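YkuI protein (Bacillus subtilis, PDB 2BAS) probably acts as a phosphodiesterase specific for the second messenger cyclic di-GMP, through its EAL domain. Local coordinates at residues S105-N116 against R142-E153. Sequence-based numbering, arbitrary orientation.
Sequences SDLLIFMNQDAN and RFVLEITEHNFE
R142 against S105 and L107, and V144 and E146 against F110, make up much of the contact where strand 143-147 runs parallel to strand 108-112. R142 stands just before its strand and reaches along the turn that leads into the other: its chain turns about the CG-CD bond (chi3 61°), which lays the guanidinium beside the backbone of 105-107. R142 NE gives a nearly straight hydrogen bond to L107 O (3.2 Å), received in the plane of both the guanidinium and the carbonyl, while S105 O lies over one face of the group. A leucine in place of R142 would probably leave L107 O without this donor and the turn at 105-107 less firmly held to the neighbouring strand. The backbone of R142 also takes part, its O accepting from I109 N at 2.8 Å. From there the parallel ladder alternates: V144 N binds I109 O, M111 N binds V144 O, E146 N binds M111 O and Q113 N binds E146 O. V144 lies alongside F110, CB over one face of the ring in a CH-pi contact, 4.0 Å from the centroid, with V144 CG1 3.6 Å from F110 CD2. E146 points to the same face of the sheet; extended beyond CG, it carries OE2 to the edge of the F110 ring, 3.4 Å from CD2, and that oxygen also forms a salt bridge with K197. On the reverse face the selenomethionine M111 sets SE obliquely to the F143 ring, 5.3 Å from its centroid, a Met-aromatic contact, and M111 CE touches F143 CD2 at 3.4 Å. Further along, A115 CB packs on I147 CG2 and F152 CD1. The paired strands belong to the barrel-like EAL domain: strand 53-64 adjoins 108-112, strand 172-178 adjoins 143-147, and helix 124-135, within the connection between the pair, packs on M111, F143 and L145.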
loop_
_atom_site.group_PDB
_atom_site.type_symbol
_atom_site.label_atom_id
_atom_site.label_comp_id
_atom_site.label_asym_id
_atom_site.label_seq_id
_atom_site.Cartn_x
_atom_site.Cartn_y
_atom_site.Cartn_z
ATOM N N SER A 105 4.748 -20.833 29.541
ATOM C CA SER A 105 3.882 -19.698 29.893
ATOM C C SER A 105 3.900 -18.494 28.917
ATOM O O SER A 105 3.214 -17.489 29.144
ATOM C CB SER A 105 4.234 -19.242 31.318
ATOM O OG SER A 105 3.284 -18.338 31.849
ATOM N N ASP A 106 4.661 -18.599 27.830
ATOM C CA ASP A 106 4.841 -17.472 26.907
ATOM C C ASP A 106 4.387 -17.774 25.475
ATOM O O ASP A 106 4.473 -16.912 24.588
ATOM C CB ASP A 106 6.307 -17.042 26.894
ATOM C CG ASP A 106 7.214 -18.080 26.248
ATOM O OD1 ASP A 106 7.935 -17.729 25.289
ATOM O OD2 ASP A 106 7.196 -19.255 26.684
ATOM N N LEU A 107 3.919 -19.003 25.262
ATOM C CA LEU A 107 3.426 -19.447 23.966
ATOM C C LEU A 107 2.179 -18.665 23.563
ATOM O O LEU A 107 1.296 -18.413 24.379
ATOM C CB LEU A 107 3.131 -20.955 23.981
ATOM C CG LEU A 107 4.289 -21.968 23.941
ATOM C CD1 LEU A 107 3.756 -23.379 23.921
ATOM C CD2 LEU A 107 5.207 -21.768 22.746
ATOM N N LEU A 108 2.129 -18.257 22.306
ATOM C CA LEU A 108 0.960 -17.560 21.793
ATOM C C LEU A 108 -0.103 -18.597 21.465
ATOM O O LEU A 108 0.232 -19.716 21.078
ATOM C CB LEU A 108 1.325 -16.724 20.557
ATOM C CG LEU A 108 2.278 -15.542 20.812
ATOM C CD1 LEU A 108 2.888 -14.990 19.514
ATOM C CD2 LEU A 108 1.618 -14.416 21.600
ATOM N N ILE A 109 -1.373 -18.233 21.639
ATOM C CA ILE A 109 -2.490 -19.123 21.310
ATOM C C ILE A 109 -3.315 -18.530 20.159
ATOM O O ILE A 109 -4.085 -17.577 20.357
ATOM C CB ILE A 109 -3.401 -19.413 22.555
ATOM C CG1 ILE A 109 -2.579 -19.919 23.744
ATOM C CG2 ILE A 109 -4.485 -20.420 22.209
ATOM C CD1 ILE A 109 -3.323 -19.911 25.080
ATOM N N PHE A 110 -3.140 -19.084 18.958
ATOM C CA PHE A 110 -3.884 -18.640 17.768
ATOM C C PHE A 110 -5.181 -19.440 17.583
ATOM O O PHE A 110 -5.157 -20.650 17.316
ATOM C CB PHE A 110 -3.030 -18.771 16.507
ATOM C CG PHE A 110 -1.901 -17.781 16.409
ATOM C CD1 PHE A 110 -0.724 -17.960 17.140
ATOM C CD2 PHE A 110 -1.995 -16.686 15.547
ATOM C CE1 PHE A 110 0.338 -17.046 17.032
ATOM C CE2 PHE A 110 -0.947 -15.768 15.447
ATOM C CZ PHE A 110 0.230 -15.954 16.189
HETATM N N MSE A 111 -6.308 -18.750 17.720
HETATM C CA MSE A 111 -7.621 -19.356 17.553
HETATM C C MSE A 111 -8.418 -18.647 16.465
HETATM O O MSE A 111 -8.735 -17.462 16.587
HETATM C CB MSE A 111 -8.402 -19.276 18.858
HETATM C CG MSE A 111 -7.827 -20.053 20.019
HETATM SE SE MSE A 111 -8.668 -19.482 21.702
HETATM C CE MSE A 111 -8.284 -17.516 21.600
ATOM N N ASN A 112 -8.744 -19.382 15.410
ATOM C CA ASN A 112 -9.514 -18.861 14.276
ATOM C C ASN A 112 -11.000 -18.956 14.563
ATOM O O ASN A 112 -11.578 -20.041 14.542
ATOM C CB ASN A 112 -9.185 -19.653 13.012
ATOM C CG ASN A 112 -9.762 -19.034 11.754
ATOM O OD1 ASN A 112 -10.346 -17.944 11.775
ATOM N ND2 ASN A 112 -9.591 -19.732 10.634
ATOM N N GLN A 113 -11.617 -17.809 14.815
ATOM C CA GLN A 113 -13.004 -17.774 15.243
ATOM C C GLN A 113 -13.892 -17.114 14.219
ATOM O O GLN A 113 -13.569 -16.052 13.707
ATOM C CB GLN A 113 -13.110 -17.054 16.583
ATOM C CG GLN A 113 -12.501 -17.846 17.715
ATOM C CD GLN A 113 -13.447 -18.903 18.236
ATOM O OE1 GLN A 113 -14.537 -18.584 18.714
ATOM N NE2 GLN A 113 -13.038 -20.167 18.155
ATOM N N ASP A 114 -15.007 -17.776 13.931
ATOM C CA ASP A 114 -16.015 -17.307 12.987
ATOM C C ASP A 114 -16.693 -16.048 13.539
ATOM O O ASP A 114 -17.269 -16.068 14.623
ATOM C CB ASP A 114 -17.034 -18.432 12.763
ATOM C CG ASP A 114 -17.965 -18.188 11.577
ATOM O OD1 ASP A 114 -17.938 -17.079 10.981
ATOM O OD2 ASP A 114 -18.738 -19.127 11.250
ATOM N N ALA A 115 -16.595 -14.954 12.793
ATOM C CA ALA A 115 -17.149 -13.670 13.207
ATOM C C ALA A 115 -18.667 -13.718 13.434
ATOM O O ALA A 115 -19.175 -13.110 14.381
ATOM C CB ALA A 115 -16.802 -12.606 12.195
ATOM N N ASN A 116 -19.382 -14.435 12.567
ATOM C CA ASN A 116 -20.831 -14.574 12.699
ATOM C C ASN A 116 -21.224 -15.322 13.977
ATOM O O ASN A 116 -22.129 -14.889 14.690
ATOM C CB ASN A 116 -21.440 -15.267 11.472
ATOM C CG ASN A 116 -21.035 -14.613 10.156
ATOM O OD1 ASN A 116 -21.184 -13.399 9.964
ATOM N ND2 ASN A 116 -20.532 -15.431 9.233
ATOM N N ARG A 142 -1.893 -13.417 25.742
ATOM C CA ARG A 142 -1.350 -14.554 25.005
ATOM C C ARG A 142 -2.281 -15.058 23.907
ATOM O O ARG A 142 -1.893 -15.916 23.101
ATOM C CB ARG A 142 -1.037 -15.695 25.966
ATOM C CG ARG A 142 0.205 -15.466 26.820
ATOM C CD ARG A 142 0.292 -16.520 27.926
ATOM N NE ARG A 142 0.391 -17.876 27.388
ATOM C CZ ARG A 142 0.226 -18.988 28.098
ATOM N NH1 ARG A 142 -0.057 -18.931 29.397
ATOM N NH2 ARG A 142 0.340 -20.167 27.500
ATOM N N PHE A 143 -3.504 -14.534 23.884
ATOM C CA PHE A 143 -4.510 -14.972 22.927
ATOM C C PHE A 143 -4.475 -14.170 21.644
ATOM O O PHE A 143 -4.496 -12.936 21.663
ATOM C CB PHE A 143 -5.916 -14.886 23.522
ATOM C CG PHE A 143 -6.172 -15.876 24.624
ATOM C CD1 PHE A 143 -6.240 -15.452 25.954
ATOM C CD2 PHE A 143 -6.352 -17.230 24.342
ATOM C CE1 PHE A 143 -6.489 -16.362 26.980
ATOM C CE2 PHE A 143 -6.592 -18.141 25.367
ATOM C CZ PHE A 143 -6.664 -17.709 26.685
ATOM N N VAL A 144 -4.427 -14.880 20.523
ATOM C CA VAL A 144 -4.554 -14.234 19.226
ATOM C C VAL A 144 -5.858 -14.688 18.559
ATOM O O VAL A 144 -5.994 -15.831 18.118
ATOM C CB VAL A 144 -3.315 -14.447 18.332
ATOM C CG1 VAL A 144 -3.507 -13.756 17.001
ATOM C CG2 VAL A 144 -2.075 -13.886 19.008
ATOM N N LEU A 145 -6.818 -13.771 18.527
ATOM C CA LEU A 145 -8.104 -14.002 17.914
ATOM C C LEU A 145 -8.045 -13.666 16.417
ATOM O O LEU A 145 -7.953 -12.492 16.027
ATOM C CB LEU A 145 -9.155 -13.147 18.616
ATOM C CG LEU A 145 -10.629 -13.414 18.364
ATOM C CD1 LEU A 145 -11.068 -14.635 19.156
ATOM C CD2 LEU A 145 -11.452 -12.209 18.780
ATOM N N GLU A 146 -8.085 -14.707 15.588
ATOM C CA GLU A 146 -8.099 -14.541 14.148
ATOM C C GLU A 146 -9.530 -14.349 13.658
ATOM O O GLU A 146 -10.407 -15.160 13.949
ATOM C CB GLU A 146 -7.468 -15.739 13.450
ATOM C CG GLU A 146 -6.004 -16.017 13.793
ATOM C CD GLU A 146 -5.460 -17.262 13.074
ATOM O OE1 GLU A 146 -5.939 -17.585 11.954
ATOM O OE2 GLU A 146 -4.545 -17.914 13.629
ATOM N N ILE A 147 -9.756 -13.274 12.919
ATOM C CA ILE A 147 -11.069 -12.971 12.379
ATOM C C ILE A 147 -11.039 -12.958 10.845
ATOM O O ILE A 147 -10.049 -12.539 10.234
ATOM C CB ILE A 147 -11.603 -11.614 12.923
ATOM C CG1 ILE A 147 -11.506 -11.557 14.453
ATOM C CG2 ILE A 147 -13.056 -11.394 12.504
ATOM C CD1 ILE A 147 -12.445 -12.533 15.188
ATOM N N THR A 148 -12.117 -13.447 10.237
ATOM C CA THR A 148 -12.277 -13.431 8.790
ATOM C C THR A 148 -13.489 -12.561 8.474
ATOM O O THR A 148 -14.631 -12.969 8.705
ATOM C CB THR A 148 -12.487 -14.854 8.211
ATOM O OG1 THR A 148 -11.515 -15.752 8.758
ATOM C CG2 THR A 148 -12.364 -14.845 6.690
ATOM N N GLU A 149 -13.235 -11.362 7.956
ATOM C CA GLU A 149 -14.312 -10.408 7.663
ATOM C C GLU A 149 -14.912 -10.635 6.284
ATOM O O GLU A 149 -15.888 -9.989 5.914
ATOM C CB GLU A 149 -13.814 -8.970 7.753
ATOM C CG GLU A 149 -12.924 -8.675 8.931
ATOM C CD GLU A 149 -12.113 -7.432 8.692
ATOM O OE1 GLU A 149 -12.606 -6.526 7.986
ATOM O OE2 GLU A 149 -10.979 -7.361 9.203
ATOM N N HIS A 150 -14.304 -11.533 5.517
ATOM C CA HIS A 150 -14.831 -11.911 4.218
ATOM C C HIS A 150 -16.253 -12.461 4.380
ATOM O O HIS A 150 -17.157 -12.114 3.618
ATOM C CB HIS A 150 -13.898 -12.935 3.550
ATOM C CG HIS A 150 -14.556 -13.758 2.482
ATOM N ND1 HIS A 150 -15.031 -13.215 1.305
ATOM C CD2 HIS A 150 -14.811 -15.087 2.413
ATOM C CE1 HIS A 150 -15.557 -14.173 0.561
ATOM N NE2 HIS A 150 -15.437 -15.318 1.211
ATOM N N ASN A 151 -16.446 -13.283 5.407
ATOM C CA ASN A 151 -17.709 -13.978 5.624
ATOM C C ASN A 151 -18.836 -13.174 6.290
ATOM O O ASN A 151 -19.964 -13.659 6.377
ATOM C CB ASN A 151 -17.436 -15.245 6.439
ATOM C CG ASN A 151 -16.542 -16.221 5.709
ATOM O OD1 ASN A 151 -16.738 -16.490 4.522
ATOM N ND2 ASN A 151 -15.558 -16.765 6.413
ATOM N N PHE A 152 -18.541 -11.949 6.725
ATOM C CA PHE A 152 -19.428 -11.226 7.643
ATOM C C PHE A 152 -20.708 -10.646 7.051
ATOM O O PHE A 152 -20.665 -9.768 6.188
ATOM C CB PHE A 152 -18.647 -10.150 8.403
ATOM C CG PHE A 152 -19.276 -9.751 9.703
ATOM C CD1 PHE A 152 -19.585 -10.712 10.664
ATOM C CD2 PHE A 152 -19.551 -8.417 9.975
ATOM C CE1 PHE A 152 -20.171 -10.352 11.874
ATOM C CE2 PHE A 152 -20.131 -8.043 11.183
ATOM C CZ PHE A 152 -20.443 -9.013 12.137
ATOM N N GLU A 153 -21.846 -11.145 7.536
ATOM C CA GLU A 153 -23.160 -10.668 7.099
ATOM C C GLU A 153 -23.641 -9.487 7.929
ATOM O O GLU A 153 -24.450 -8.684 7.458
ATOM C CB GLU A 153 -24.212 -11.782 7.157
ATOM C CG GLU A 153 -24.163 -12.782 6.007
ATOM C CD GLU A 153 -23.056 -13.813 6.160
ATOM O OE1 GLU A 153 -22.627 -14.066 7.309
ATOM O OE2 GLU A 153 -22.619 -14.377 5.133
HETATM O O HOH W 1 -13.173 -15.493 11.390
#